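CT296 (Chlamydia trachomatis, PDB 3QH6) is of unknown function but structurally resembles Fe(II) 2-oxoglutarate-dependent enzymes, to which it may be related. Local coordinates at residues E83-S88 against C109-L114. Sequence-based numbering, arbitrary orientation.
Sequences ELTHRS and CDCSVL
R87 and D110 form a salt bridge where the C-terminal end of helix 77-85 meets the start of strand 111-116, a middle strand of an antiparallel sheet consistent with the cupin clan. NE of R87 lies 3.0 Å from OD2 of D110, and the N-H points almost straight at the oxygen, with an angle of 178°. The carboxylate oxygen sits in the guanidinium plane, at its edge, and NE comes at it almost head-on, close to the extension of the CG-OD2 bond. The two flat groups are turned 77° apart. The bond from NE is the only hydrogen bond between the two segments; NH2 of R87 stays 3.7 Å from the same OD2. In the arginine, chi1 (-69°) sets CG beside the backbone N, and a bend at chi2 then turns CD and the guanidinium toward D110.

Beside the ion pair, T85 supplies the apolar part of the contact. Its methyl CG2 meets CB of C111 at 3.8 Å, with the carbonyl O of D110 also close by. The threonine divides its two branches: CG2 goes to the strand, while OG1 turns back to the carbonyl of A81 in its own helix.

Further out, H86, the first residue to leave helical angles, has positive phi and completes a Schellman motif; R87 follows it in an extended conformation. On the other side D110 and C111 form a classic beta bulge facing F150. The C111 side chain touches F127 of strand 125-128, as does L84. OD2 of D110 has a second partner besides NE of R87, the hydroxyl OG of S152.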
loop_
_atom_site.group_PDB
_atom_site.type_symbol
_atom_site.label_atom_id
_atom_site.label_comp_id
_atom_site.label_asym_id
_atom_site.label_seq_id
_atom_site.Cartn_x
_atom_site.Cartn_y
_atom_site.Cartn_z
ATOM N N GLU A 83 -4.855 -1.130 13.020
ATOM C CA GLU A 83 -4.779 -0.106 14.071
ATOM C C GLU A 83 -5.514 1.201 13.690
ATOM O O GLU A 83 -6.247 1.777 14.491
ATOM C CB GLU A 83 -3.294 0.200 14.403
ATOM C CG GLU A 83 -3.122 1.115 15.585
ATOM C CD GLU A 83 -1.690 1.135 16.107
ATOM O OE1 GLU A 83 -0.816 0.467 15.490
ATOM O OE2 GLU A 83 -1.451 1.821 17.131
ATOM N N LEU A 84 -5.310 1.650 12.460
ATOM C CA LEU A 84 -5.945 2.860 11.940
ATOM C C LEU A 84 -7.464 2.722 11.851
ATOM O O LEU A 84 -8.185 3.701 12.059
ATOM C CB LEU A 84 -5.416 3.187 10.540
ATOM C CG LEU A 84 -4.009 3.778 10.524
ATOM C CD1 LEU A 84 -3.378 3.698 9.131
ATOM C CD2 LEU A 84 -4.034 5.257 11.078
ATOM N N THR A 85 -7.928 1.503 11.544
ATOM C CA THR A 85 -9.348 1.256 11.321
ATOM C C THR A 85 -10.064 0.697 12.552
ATOM O O THR A 85 -11.274 0.455 12.503
ATOM C CB THR A 85 -9.577 0.330 10.130
ATOM O OG1 THR A 85 -8.908 -0.939 10.323
ATOM C CG2 THR A 85 -9.059 0.966 8.882
ATOM N N HIS A 86 -9.341 0.566 13.659
ATOM C CA HIS A 86 -9.892 -0.065 14.878
ATOM C C HIS A 86 -10.502 -1.439 14.646
ATOM O O HIS A 86 -11.554 -1.762 15.191
ATOM C CB HIS A 86 -10.925 0.838 15.553
ATOM C CG HIS A 86 -10.339 2.077 16.155
ATOM N ND1 HIS A 86 -10.999 2.829 17.104
ATOM C CD2 HIS A 86 -9.150 2.696 15.944
ATOM C CE1 HIS A 86 -10.248 3.863 17.446
ATOM N NE2 HIS A 86 -9.121 3.806 16.757
ATOM N N ARG A 87 -9.808 -2.259 13.866
ATOM C CA ARG A 87 -10.188 -3.638 13.615
ATOM C C ARG A 87 -9.281 -4.560 14.417
ATOM O O ARG A 87 -8.121 -4.219 14.641
ATOM C CB ARG A 87 -10.020 -3.957 12.126
ATOM C CG ARG A 87 -11.013 -3.240 11.228
ATOM C CD ARG A 87 -12.407 -3.264 11.818
ATOM N NE ARG A 87 -13.434 -3.017 10.807
ATOM C CZ ARG A 87 -14.545 -2.317 11.017
ATOM N NH1 ARG A 87 -14.780 -1.773 12.204
ATOM N NH2 ARG A 87 -15.421 -2.154 10.034
ATOM N N SER A 88 -9.803 -5.707 14.855
ATOM C CA SER A 88 -9.002 -6.712 15.557
ATOM C C SER A 88 -7.840 -7.110 14.686
ATOM O O SER A 88 -6.683 -7.097 15.110
ATOM C CB SER A 88 -9.821 -7.976 15.845
ATOM O OG SER A 88 -10.788 -7.732 16.842
ATOM N N CYS A 109 -13.258 -3.061 0.704
ATOM C CA CYS A 109 -12.472 -3.611 1.827
ATOM C C CYS A 109 -12.339 -2.631 3.009
ATOM O O CYS A 109 -12.577 -1.439 2.866
ATOM C CB CYS A 109 -11.065 -4.061 1.356
ATOM S SG CYS A 109 -10.024 -2.662 0.748
ATOM N N ASP A 110 -11.970 -3.139 4.185
ATOM C CA ASP A 110 -11.833 -2.293 5.372
ATOM C C ASP A 110 -10.819 -1.173 5.128
ATOM O O ASP A 110 -11.026 -0.037 5.533
ATOM C CB ASP A 110 -11.388 -3.124 6.585
ATOM C CG ASP A 110 -12.384 -4.194 6.959
ATOM O OD1 ASP A 110 -12.612 -5.096 6.127
ATOM O OD2 ASP A 110 -12.925 -4.142 8.089
ATOM N N CYS A 111 -9.705 -1.489 4.471
ATOM C CA CYS A 111 -8.651 -0.468 4.297
ATOM C C CYS A 111 -7.787 -0.832 3.106
ATOM O O CYS A 111 -7.429 -1.999 2.950
ATOM C CB CYS A 111 -7.756 -0.388 5.548
ATOM S SG CYS A 111 -6.637 1.082 5.541
ATOM N N SER A 112 -7.449 0.138 2.262
ATOM C CA SER A 112 -6.463 -0.131 1.210
ATOM C C SER A 112 -5.109 0.535 1.509
ATOM O O SER A 112 -5.029 1.522 2.255
ATOM C CB SER A 112 -7.002 0.333 -0.152
ATOM O OG SER A 112 -8.200 -0.351 -0.495
ATOM N N VAL A 113 -4.042 0.034 0.889
ATOM C CA VAL A 113 -2.777 0.748 0.948
ATOM C C VAL A 113 -2.238 0.851 -0.450
ATOM O O VAL A 113 -2.128 -0.151 -1.151
ATOM C CB VAL A 113 -1.746 0.025 1.839
ATOM C CG1 VAL A 113 -0.346 0.705 1.703
ATOM C CG2 VAL A 113 -2.216 0.028 3.272
ATOM N N LEU A 114 -1.922 2.064 -0.873
ATOM C CA LEU A 114 -1.281 2.258 -2.168
ATOM C C LEU A 114 0.189 2.418 -1.845
ATOM O O LEU A 114 0.559 3.312 -1.115
ATOM C CB LEU A 114 -1.848 3.516 -2.862
ATOM C CG LEU A 114 -1.294 3.947 -4.231
ATOM C CD1 LEU A 114 0.197 4.278 -4.174
ATOM C CD2 LEU A 114 -1.548 2.892 -5.253
#